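Long-range contact in conserved hypothetical protein (Thermoplasma acidophilum DSM 1728, PDB 1Q7H), which is of unknown function but carries a PUA domain, consistent with RNA binding and perhaps a role in translation initiation: residues D88-R102 and M124-A138. Sequence-based numbering, arbitrary orientation.
Sequences DLFAPGIVSMDDSIR and MDAGEVMATKRGKAA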
loop_
_atom_site.group_PDB
_atom_site.type_symbol
_atom_site.label_atom_id
_atom_site.label_comp_id
_atom_site.label_asym_id
_atom_site.label_seq_id
_atom_site.Cartn_x
_atom_site.Cartn_y
_atom_site.Cartn_z
ATOM N N ASP A 88 7.058 -11.090 -5.706
ATOM C CA ASP A 88 6.130 -11.580 -4.694
ATOM C C ASP A 88 6.942 -11.599 -3.396
ATOM O O ASP A 88 8.173 -11.594 -3.425
ATOM C CB ASP A 88 5.670 -13.019 -4.972
ATOM C CG ASP A 88 4.777 -13.144 -6.198
ATOM O OD1 ASP A 88 3.877 -12.297 -6.403
ATOM O OD2 ASP A 88 4.966 -14.126 -6.947
ATOM N N LEU A 89 6.257 -11.643 -2.263
ATOM C CA LEU A 89 6.926 -11.666 -0.974
ATOM C C LEU A 89 6.872 -13.073 -0.387
ATOM O O LEU A 89 5.793 -13.627 -0.188
ATOM C CB LEU A 89 6.253 -10.670 -0.019
ATOM C CG LEU A 89 6.679 -10.696 1.452
ATOM C CD1 LEU A 89 8.174 -10.464 1.561
ATOM C CD2 LEU A 89 5.893 -9.644 2.230
ATOM N N PHE A 90 8.039 -13.640 -0.104
ATOM C CA PHE A 90 8.122 -14.983 0.449
ATOM C C PHE A 90 8.389 -14.955 1.947
ATOM O O PHE A 90 9.142 -14.121 2.438
ATOM C CB PHE A 90 9.187 -15.766 -0.315
ATOM C CG PHE A 90 8.825 -15.985 -1.761
ATOM C CD1 PHE A 90 7.965 -17.011 -2.124
ATOM C CD2 PHE A 90 9.250 -15.096 -2.741
ATOM C CE1 PHE A 90 7.523 -17.148 -3.444
ATOM C CE2 PHE A 90 8.811 -15.223 -4.065
ATOM C CZ PHE A 90 7.944 -16.253 -4.411
ATOM N N ALA A 91 7.755 -15.876 2.667
ATOM C CA ALA A 91 7.853 -15.950 4.120
ATOM C C ALA A 91 9.237 -15.848 4.760
ATOM O O ALA A 91 9.389 -15.201 5.795
ATOM C CB ALA A 91 7.146 -17.211 4.615
ATOM N N PRO A 92 10.262 -16.484 4.166
ATOM C CA PRO A 92 11.616 -16.430 4.730
ATOM C C PRO A 92 12.160 -15.015 4.889
ATOM O O PRO A 92 13.054 -14.770 5.704
ATOM C CB PRO A 92 12.443 -17.230 3.727
ATOM C CG PRO A 92 11.458 -18.166 3.139
ATOM C CD PRO A 92 10.248 -17.300 2.942
ATOM N N GLY A 93 11.641 -14.082 4.104
ATOM C CA GLY A 93 12.130 -12.715 4.195
ATOM C C GLY A 93 11.327 -11.826 5.122
ATOM O O GLY A 93 11.585 -10.623 5.216
ATOM N N ILE A 94 10.348 -12.399 5.812
ATOM C CA ILE A 94 9.528 -11.615 6.725
ATOM C C ILE A 94 10.086 -11.621 8.146
ATOM O O ILE A 94 10.320 -12.674 8.734
ATOM C CB ILE A 94 8.068 -12.122 6.731
ATOM C CG1 ILE A 94 7.407 -11.778 5.390
ATOM C CG2 ILE A 94 7.292 -11.498 7.894
ATOM C CD1 ILE A 94 5.978 -12.263 5.258
ATOM N N VAL A 95 10.307 -10.427 8.684
ATOM C CA VAL A 95 10.833 -10.266 10.030
ATOM C C VAL A 95 9.699 -10.252 11.064
ATOM O O VAL A 95 9.790 -10.888 12.114
ATOM C CB VAL A 95 11.636 -8.954 10.129
ATOM C CG1 VAL A 95 12.193 -8.780 11.528
ATOM C CG2 VAL A 95 12.755 -8.963 9.113
ATOM N N SER A 96 8.626 -9.530 10.761
ATOM C CA SER A 96 7.490 -9.453 11.670
ATOM C C SER A 96 6.277 -8.963 10.909
ATOM O O SER A 96 6.400 -8.439 9.813
ATOM C CB SER A 96 7.795 -8.491 12.823
ATOM O OG SER A 96 8.009 -7.179 12.324
HETATM N N MSE A 97 5.099 -9.132 11.488
HETATM C CA MSE A 97 3.892 -8.679 10.829
HETATM C C MSE A 97 2.742 -8.635 11.819
HETATM O O MSE A 97 2.813 -9.228 12.899
HETATM C CB MSE A 97 3.555 -9.610 9.654
HETATM C CG MSE A 97 3.084 -11.001 10.065
HETATM SE SE MSE A 97 3.093 -12.356 8.644
HETATM C CE MSE A 97 1.678 -11.699 7.493
ATOM N N ASP A 98 1.696 -7.900 11.450
ATOM C CA ASP A 98 0.491 -7.776 12.261
ATOM C C ASP A 98 -0.073 -9.199 12.409
ATOM O O ASP A 98 -0.338 -9.859 11.412
ATOM C CB ASP A 98 -0.507 -6.884 11.522
ATOM C CG ASP A 98 -1.710 -6.519 12.362
ATOM O OD1 ASP A 98 -2.263 -7.397 13.064
ATOM O OD2 ASP A 98 -2.114 -5.344 12.305
ATOM N N ASP A 99 -0.259 -9.687 13.632
ATOM C CA ASP A 99 -0.768 -11.050 13.765
ATOM C C ASP A 99 -2.237 -11.206 13.429
ATOM O O ASP A 99 -2.772 -12.305 13.497
ATOM C CB ASP A 99 -0.477 -11.644 15.155
ATOM C CG ASP A 99 -1.056 -10.821 16.291
ATOM O OD1 ASP A 99 -2.179 -10.295 16.150
ATOM O OD2 ASP A 99 -0.385 -10.720 17.343
ATOM N N SER A 100 -2.892 -10.122 13.035
ATOM C CA SER A 100 -4.296 -10.225 12.691
ATOM C C SER A 100 -4.479 -10.367 11.180
ATOM O O SER A 100 -5.594 -10.497 10.702
ATOM C CB SER A 100 -5.068 -9.014 13.216
ATOM O OG SER A 100 -4.780 -7.853 12.471
ATOM N N ILE A 101 -3.375 -10.369 10.435
ATOM C CA ILE A 101 -3.441 -10.504 8.983
ATOM C C ILE A 101 -3.942 -11.879 8.538
ATOM O O ILE A 101 -3.494 -12.920 9.021
ATOM C CB ILE A 101 -2.054 -10.215 8.321
ATOM C CG1 ILE A 101 -1.748 -8.715 8.369
ATOM C CG2 ILE A 101 -2.053 -10.658 6.875
ATOM C CD1 ILE A 101 -0.275 -8.377 8.126
ATOM N N ARG A 102 -4.890 -11.862 7.609
ATOM C CA ARG A 102 -5.477 -13.077 7.077
ATOM C C ARG A 102 -5.383 -13.048 5.558
ATOM O O ARG A 102 -5.304 -11.978 4.942
ATOM C CB ARG A 102 -6.953 -13.181 7.487
ATOM C CG ARG A 102 -7.182 -13.293 8.982
ATOM C CD ARG A 102 -6.643 -14.607 9.522
ATOM N NE ARG A 102 -6.755 -14.689 10.975
ATOM C CZ ARG A 102 -5.828 -14.263 11.831
ATOM N NH1 ARG A 102 -4.701 -13.721 11.389
ATOM N NH2 ARG A 102 -6.033 -14.379 13.139
HETATM N N MSE A 124 -1.353 -15.690 2.710
HETATM C CA MSE A 124 -1.321 -16.595 3.861
HETATM C C MSE A 124 -1.742 -15.855 5.133
HETATM O O MSE A 124 -1.644 -14.625 5.198
HETATM C CB MSE A 124 0.105 -17.130 4.086
HETATM C CG MSE A 124 0.672 -18.011 2.979
HETATM SE SE MSE A 124 2.570 -18.421 3.232
HETATM C CE MSE A 124 2.418 -19.626 4.747
ATOM N N ASP A 125 -2.197 -16.603 6.140
ATOM C CA ASP A 125 -2.573 -16.011 7.422
ATOM C C ASP A 125 -1.284 -15.773 8.224
ATOM O O ASP A 125 -0.317 -16.521 8.090
ATOM C CB ASP A 125 -3.485 -16.943 8.230
ATOM C CG ASP A 125 -4.801 -17.247 7.530
ATOM O OD1 ASP A 125 -5.346 -16.374 6.810
ATOM O OD2 ASP A 125 -5.304 -18.373 7.723
ATOM N N ALA A 126 -1.276 -14.743 9.068
ATOM C CA ALA A 126 -0.093 -14.437 9.859
ATOM C C ALA A 126 0.380 -15.627 10.704
ATOM O O ALA A 126 1.578 -15.821 10.896
ATOM C CB ALA A 126 -0.361 -13.241 10.752
ATOM N N GLY A 127 -0.560 -16.415 11.211
ATOM C CA GLY A 127 -0.191 -17.558 12.028
ATOM C C GLY A 127 0.695 -18.564 11.312
ATOM O O GLY A 127 1.743 -18.960 11.822
ATOM N N GLU A 128 0.268 -18.984 10.127
ATOM C CA GLU A 128 1.011 -19.957 9.340
ATOM C C GLU A 128 2.353 -19.399 8.873
ATOM O O GLU A 128 3.355 -20.117 8.856
ATOM C CB GLU A 128 0.158 -20.410 8.144
ATOM C CG GLU A 128 0.876 -21.311 7.150
ATOM C CD GLU A 128 -0.073 -21.991 6.160
ATOM O OE1 GLU A 128 -1.146 -21.440 5.857
ATOM O OE2 GLU A 128 0.273 -23.081 5.678
ATOM N N VAL A 129 2.380 -18.123 8.495
ATOM C CA VAL A 129 3.633 -17.505 8.053
ATOM C C VAL A 129 4.699 -17.523 9.149
ATOM O O VAL A 129 5.827 -17.944 8.918
ATOM C CB VAL A 129 3.433 -16.022 7.618
ATOM C CG1 VAL A 129 4.788 -15.345 7.381
ATOM C CG2 VAL A 129 2.588 -15.953 6.357
HETATM N N MSE A 130 4.341 -17.069 10.346
HETATM C CA MSE A 130 5.308 -17.006 11.431
HETATM C C MSE A 130 5.709 -18.364 12.010
HETATM O O MSE A 130 6.792 -18.506 12.577
HETATM C CB MSE A 130 4.786 -16.086 12.539
HETATM C CG MSE A 130 4.527 -14.634 12.091
HETATM SE SE MSE A 130 5.976 -13.825 11.001
HETATM C CE MSE A 130 7.336 -13.634 12.367
ATOM N N ALA A 131 4.852 -19.366 11.858
ATOM C CA ALA A 131 5.168 -20.691 12.375
ATOM C C ALA A 131 5.990 -21.541 11.403
ATOM O O ALA A 131 6.793 -22.356 11.833
ATOM C CB ALA A 131 3.874 -21.437 12.760
ATOM N N THR A 132 5.794 -21.348 10.101
ATOM C CA THR A 132 6.516 -22.134 9.099
ATOM C C THR A 132 7.669 -21.372 8.445
ATOM O O THR A 132 8.718 -21.951 8.142
ATOM C CB THR A 132 5.582 -22.601 7.954
ATOM O OG1 THR A 132 5.202 -21.466 7.155
ATOM C CG2 THR A 132 4.316 -23.275 8.521
ATOM N N LYS A 133 7.469 -20.075 8.239
ATOM C CA LYS A 133 8.469 -19.226 7.588
ATOM C C LYS A 133 8.779 -19.759 6.198
ATOM O O LYS A 133 9.928 -19.754 5.756
ATOM C CB LYS A 133 9.765 -19.144 8.406
ATOM C CG LYS A 133 9.759 -18.093 9.506
ATOM C CD LYS A 133 9.379 -16.722 8.945
ATOM C CE LYS A 133 10.184 -15.608 9.594
ATOM N NZ LYS A 133 9.998 -15.561 11.066
ATOM N N ARG A 134 7.751 -20.241 5.513
ATOM C CA ARG A 134 7.927 -20.740 4.157
ATOM C C ARG A 134 6.651 -20.544 3.362
ATOM O O ARG A 134 5.553 -20.546 3.921
ATOM C CB ARG A 134 8.317 -22.223 4.148
ATOM C CG ARG A 134 7.212 -23.189 4.538
ATOM C CD ARG A 134 7.491 -24.583 3.967
ATOM N NE ARG A 134 6.832 -25.661 4.707
ATOM C CZ ARG A 134 5.547 -25.667 5.052
ATOM N NH1 ARG A 134 4.762 -24.648 4.734
ATOM N NH2 ARG A 134 5.042 -26.696 5.713
ATOM N N GLY A 135 6.803 -20.356 2.054
ATOM C CA GLY A 135 5.651 -20.163 1.192
ATOM C C GLY A 135 5.515 -18.724 0.744
ATOM O O GLY A 135 6.204 -17.848 1.253
ATOM N N LYS A 136 4.639 -18.482 -0.224
ATOM C CA LYS A 136 4.407 -17.133 -0.717
ATOM C C LYS A 136 3.480 -16.434 0.266
ATOM O O LYS A 136 2.305 -16.776 0.378
ATOM C CB LYS A 136 3.755 -17.174 -2.100
ATOM C CG LYS A 136 3.513 -15.791 -2.697
ATOM C CD LYS A 136 2.867 -15.864 -4.067
ATOM C CE LYS A 136 3.798 -16.495 -5.094
ATOM N NZ LYS A 136 3.208 -16.473 -6.468
ATOM N N ALA A 137 4.012 -15.454 0.983
ATOM C CA ALA A 137 3.225 -14.716 1.968
ATOM C C ALA A 137 2.288 -13.683 1.336
ATOM O O ALA A 137 1.186 -13.446 1.835
ATOM C CB ALA A 137 4.158 -14.033 2.968
ATOM N N ALA A 138 2.715 -13.077 0.233
ATOM C CA ALA A 138 1.886 -12.070 -0.423
ATOM C C ALA A 138 2.314 -11.780 -1.842
ATOM O O ALA A 138 3.446 -12.061 -2.233
ATOM C CB ALA A 138 1.933 -10.774 0.376
HETATM O O HOH W 1 11.017 -13.525 12.368
#
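Leu89 and Phe90 pair antiparallel with Lys136-Ala138 across a classic beta bulge, in which Ala137 and Ala138 both face Leu89, while strand 94-97 runs at 143° to helix 126-132, their axes 9.7 Å apart. Leu89 N donates to Ala138 O (2.8 Å), Ala138 N returns a bond to Leu89 O, and Ala91 N meets Gly135 O almost head-on at 2.9 Å. At the edge of this pairing Lys136 runs out extended, CG anti to the backbone N (chi1 -179°), with CB near Phe90 CE1, then bends at chi3 (-66°), and NZ meets Asp88 OD2 from above the carboxylate plane in a 3.0 Å salt bridge. An alanine here, lacking the carboxylate, is likely to leave the Lys136 ammonium without this mate and its chain end freer to turn. Between helix and strand, Ile94 CD1 presses tightly on Ala137 CB (3.4 Å) and touches Val129 CG1, the Ile94 and Val129 side chains crossing at about a right angle. Selenomethionine Met97 lays SE against Val129 CG1 (3.7 Å) and slides past Met130 in the opposite direction, its CE resting on Ala126. The bent Lys133 chain lays CD by Ala91 O and CE by Ile94 O, and NZ donates to a water that in turn donates to Val95 O. At the helix start, Ile101 O accepts from Ala126 N (2.9 Å) and, on the opposite face of its carbonyl plane, from Arg102 NH1; N-cap residue Asp125 makes no capping bond, its OD1 accepting from Lys103 N. Helix 126-132 and strand 136-138 thus pack on 94-97 and pair with 89-90, the outermost strands of the PUA domain's mixed sheet.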